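Local coordinates for AceL NrdHF-1-1 Intein (Metagenome, PDB 6ZGQ), which is a naturally split class 3 intein, probably excising itself by protein splicing and joining its flanking sequences, studied here as a splice-inactive variant, at residues Y44-K52 with F131-K139. Sequence-based numbering, arbitrary orientation. Where two conformers were deposited one is given.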
# COMPACT_ATOMS: atom_id res chain seq x y z
N TYR A 44 -10.43 11.55 -2.38
CA TYR A 44 -9.96 11.83 -1.01
C TYR A 44 -11.12 11.55 -0.03
O TYR A 44 -12.24 12.04 -0.24
CB TYR A 44 -9.41 13.26 -0.87
CG TYR A 44 -8.27 13.58 -1.81
CD1 TYR A 44 -6.96 13.24 -1.49
CD2 TYR A 44 -8.50 14.20 -3.03
CE1 TYR A 44 -5.92 13.51 -2.35
CE2 TYR A 44 -7.46 14.49 -3.90
CZ TYR A 44 -6.17 14.14 -3.55
OH TYR A 44 -5.13 14.42 -4.40
N THR A 45 -10.85 10.73 0.99
CA THR A 45 -11.82 10.35 2.03
C THR A 45 -11.09 10.35 3.38
O THR A 45 -9.87 10.25 3.40
CB THR A 45 -12.38 8.93 1.80
OG1 THR A 45 -11.28 8.01 1.74
CG2 THR A 45 -13.19 8.84 0.51
N ASN A 46 -11.84 10.48 4.48
CA ASN A 46 -11.29 10.37 5.84
C ASN A 46 -11.13 8.88 6.15
O ASN A 46 -12.01 8.08 5.82
CB ASN A 46 -12.18 11.09 6.86
CG ASN A 46 -12.35 12.56 6.54
OD1 ASN A 46 -11.45 13.36 6.77
ND2 ASN A 46 -13.49 12.91 5.99
N PRO A 47 -9.99 8.48 6.76
CA PRO A 47 -9.90 7.12 7.31
C PRO A 47 -10.96 6.94 8.40
O PRO A 47 -11.25 7.92 9.09
CB PRO A 47 -8.48 7.05 7.91
CG PRO A 47 -7.75 8.26 7.43
CD PRO A 47 -8.76 9.26 6.94
N THR A 48 -11.51 5.73 8.53
CA THR A 48 -12.50 5.39 9.56
C THR A 48 -11.83 4.71 10.77
O THR A 48 -12.43 4.66 11.84
CB THR A 48 -13.61 4.47 9.00
OG1 THR A 48 -13.01 3.25 8.55
CG2 THR A 48 -14.36 5.15 7.85
N LYS A 49 -10.61 4.20 10.60
CA LYS A 49 -9.76 3.80 11.73
C LYS A 49 -8.28 3.82 11.37
O LYS A 49 -7.93 3.62 10.19
CB LYS A 49 -10.18 2.43 12.30
CG LYS A 49 -10.18 1.27 11.31
CD LYS A 49 -10.28 -0.08 12.00
CE LYS A 49 -11.66 -0.34 12.58
NZ LYS A 49 -12.72 -0.52 11.54
N THR A 50 -7.44 4.11 12.37
CA THR A 50 -5.97 4.00 12.31
C THR A 50 -5.56 2.96 13.37
O THR A 50 -6.25 2.85 14.39
CB THR A 50 -5.29 5.34 12.63
OG1 THR A 50 -5.58 5.70 13.98
CG2 THR A 50 -5.78 6.45 11.70
N GLN A 51 -4.50 2.19 13.09
CA GLN A 51 -4.03 1.11 13.97
C GLN A 51 -2.52 1.28 14.18
O GLN A 51 -1.81 1.66 13.23
CB GLN A 51 -4.37 -0.28 13.39
CG GLN A 51 -3.17 -1.05 12.82
CD GLN A 51 -3.43 -2.52 12.54
OE1 GLN A 51 -2.49 -3.32 12.52
NE2 GLN A 51 -4.68 -2.89 12.32
N LYS A 52 -2.06 1.01 15.40
CA LYS A 52 -0.64 0.99 15.77
C LYS A 52 -0.35 -0.40 16.35
O LYS A 52 -1.03 -0.82 17.30
CB LYS A 52 -0.35 2.09 16.80
CG LYS A 52 1.13 2.36 17.07
CD LYS A 52 1.35 3.08 18.40
CE LYS A 52 0.59 4.40 18.48
NZ LYS A 52 0.57 4.89 19.88
N PHE A 131 4.34 -0.73 13.18
CA PHE A 131 3.62 -0.75 11.88
C PHE A 131 2.26 -0.06 12.10
O PHE A 131 1.67 -0.18 13.19
CB PHE A 131 3.37 -2.17 11.36
CG PHE A 131 4.62 -2.97 11.05
CD1 PHE A 131 5.44 -3.42 12.06
CD2 PHE A 131 4.93 -3.32 9.74
CE1 PHE A 131 6.58 -4.16 11.77
CE2 PHE A 131 6.06 -4.07 9.45
CZ PHE A 131 6.88 -4.49 10.47
N HIS A 132 1.78 0.65 11.08
CA HIS A 132 0.53 1.41 11.12
C HIS A 132 -0.37 0.96 9.95
O HIS A 132 0.15 0.46 8.93
CB HIS A 132 0.84 2.91 11.07
CG HIS A 132 1.65 3.40 12.23
ND1 HIS A 132 1.08 4.00 13.33
CD2 HIS A 132 2.98 3.40 12.45
CE1 HIS A 132 2.02 4.32 14.19
NE2 HIS A 132 3.19 3.97 13.69
N ALA A 133 -1.69 1.09 10.14
CA ALA A 133 -2.72 0.73 9.15
C ALA A 133 -3.87 1.74 9.17
O ALA A 133 -4.13 2.33 10.21
CB ALA A 133 -3.26 -0.67 9.43
N LEU A 134 -4.53 1.92 8.01
CA LEU A 134 -5.74 2.74 7.86
C LEU A 134 -6.87 1.89 7.26
O LEU A 134 -6.59 0.98 6.48
CB LEU A 134 -5.48 3.91 6.91
CG LEU A 134 -4.21 4.73 7.15
CD1 LEU A 134 -4.07 5.79 6.06
CD2 LEU A 134 -4.25 5.37 8.53
N SER A 135 -8.11 2.21 7.63
CA SER A 135 -9.32 1.74 6.93
C SER A 135 -9.90 2.93 6.16
O SER A 135 -10.05 4.01 6.73
CB SER A 135 -10.33 1.17 7.92
OG SER A 135 -9.72 0.15 8.70
N VAL A 136 -10.16 2.72 4.86
CA VAL A 136 -10.88 3.68 4.00
C VAL A 136 -11.99 2.93 3.24
O VAL A 136 -11.83 1.75 2.93
CB VAL A 136 -9.93 4.41 3.00
CG1 VAL A 136 -9.11 5.47 3.72
CG2 VAL A 136 -9.02 3.43 2.27
N PRO A 137 -13.13 3.59 2.95
CA PRO A 137 -14.25 2.96 2.24
C PRO A 137 -13.88 2.17 0.97
O PRO A 137 -14.45 1.11 0.72
CB PRO A 137 -15.14 4.15 1.88
CG PRO A 137 -14.90 5.13 2.98
CD PRO A 137 -13.44 4.99 3.32
N GLY A 138 -12.95 2.70 0.17
CA GLY A 138 -12.53 2.08 -1.09
C GLY A 138 -11.66 0.84 -0.89
O GLY A 138 -11.41 0.12 -1.87
N LYS A 139 -11.20 0.63 0.35
CA LYS A 139 -10.46 -0.57 0.80
C LYS A 139 -9.00 -0.58 0.33
O LYS A 139 -8.31 -1.59 0.52
CB LYS A 139 -11.15 -1.88 0.36
CG LYS A 139 -12.59 -2.06 0.84
CD LYS A 139 -13.16 -3.43 0.47
CE LYS A 139 -13.34 -3.64 -1.03
NZ LYS A 139 -14.44 -2.83 -1.62
O HOH W 1 -1.51 4.64 13.59
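Gln51 and Ala133 form a hydrogen-bonded antiparallel pair: Gln51 N donates to Ala133 O (2.9 Å), and Ala133 N returns the bond to Gln51 O. Gln51 O also accepts a hydrogen bond from a water 3.0 Å away, which lies in the plane of the His132 ring at its edge, 2.7 Å from ND1. The water thus ties the imidazole to the neighbouring strand, while NE2 is taken by Glu130, so both ring nitrogens have partners and the rotation of the ring is fixed. CG of Lys52, anti to the backbone N (chi1 -169°), runs alongside this ring and comes within 3.6 Å of His132 CE1.

On the same face Thr50 CG2 meets Leu134 CD2, the methyls 3.7 Å apart. On the other, the Gln51 chain passes over the Ala133 methyl, its CG 3.4 Å from Ala133 CB.

Farther along, Ser135 N donates to Lys49 O, but the return bond slips back one residue: Ser135 O is bound by Thr48 N at 2.9 Å, with the N-H pointing to it at 157°. The Ser135 hydroxyl is held outside the pair by the carbonyl of Ser156, near the C-terminal end of the model. Beyond this last backbone bond, Val136 CG1 packs against Pro47 CA at 4.0 Å.

Strand 128-135 runs between strands 49-55 and 8-9, with His132 backbone-bonded to Leu8. The paired part of the contact is one of the two strand pairings of a three-stranded antiparallel sheet, joining segments far apart in sequence within the all-beta, horseshoe-like HINT fold of inteins.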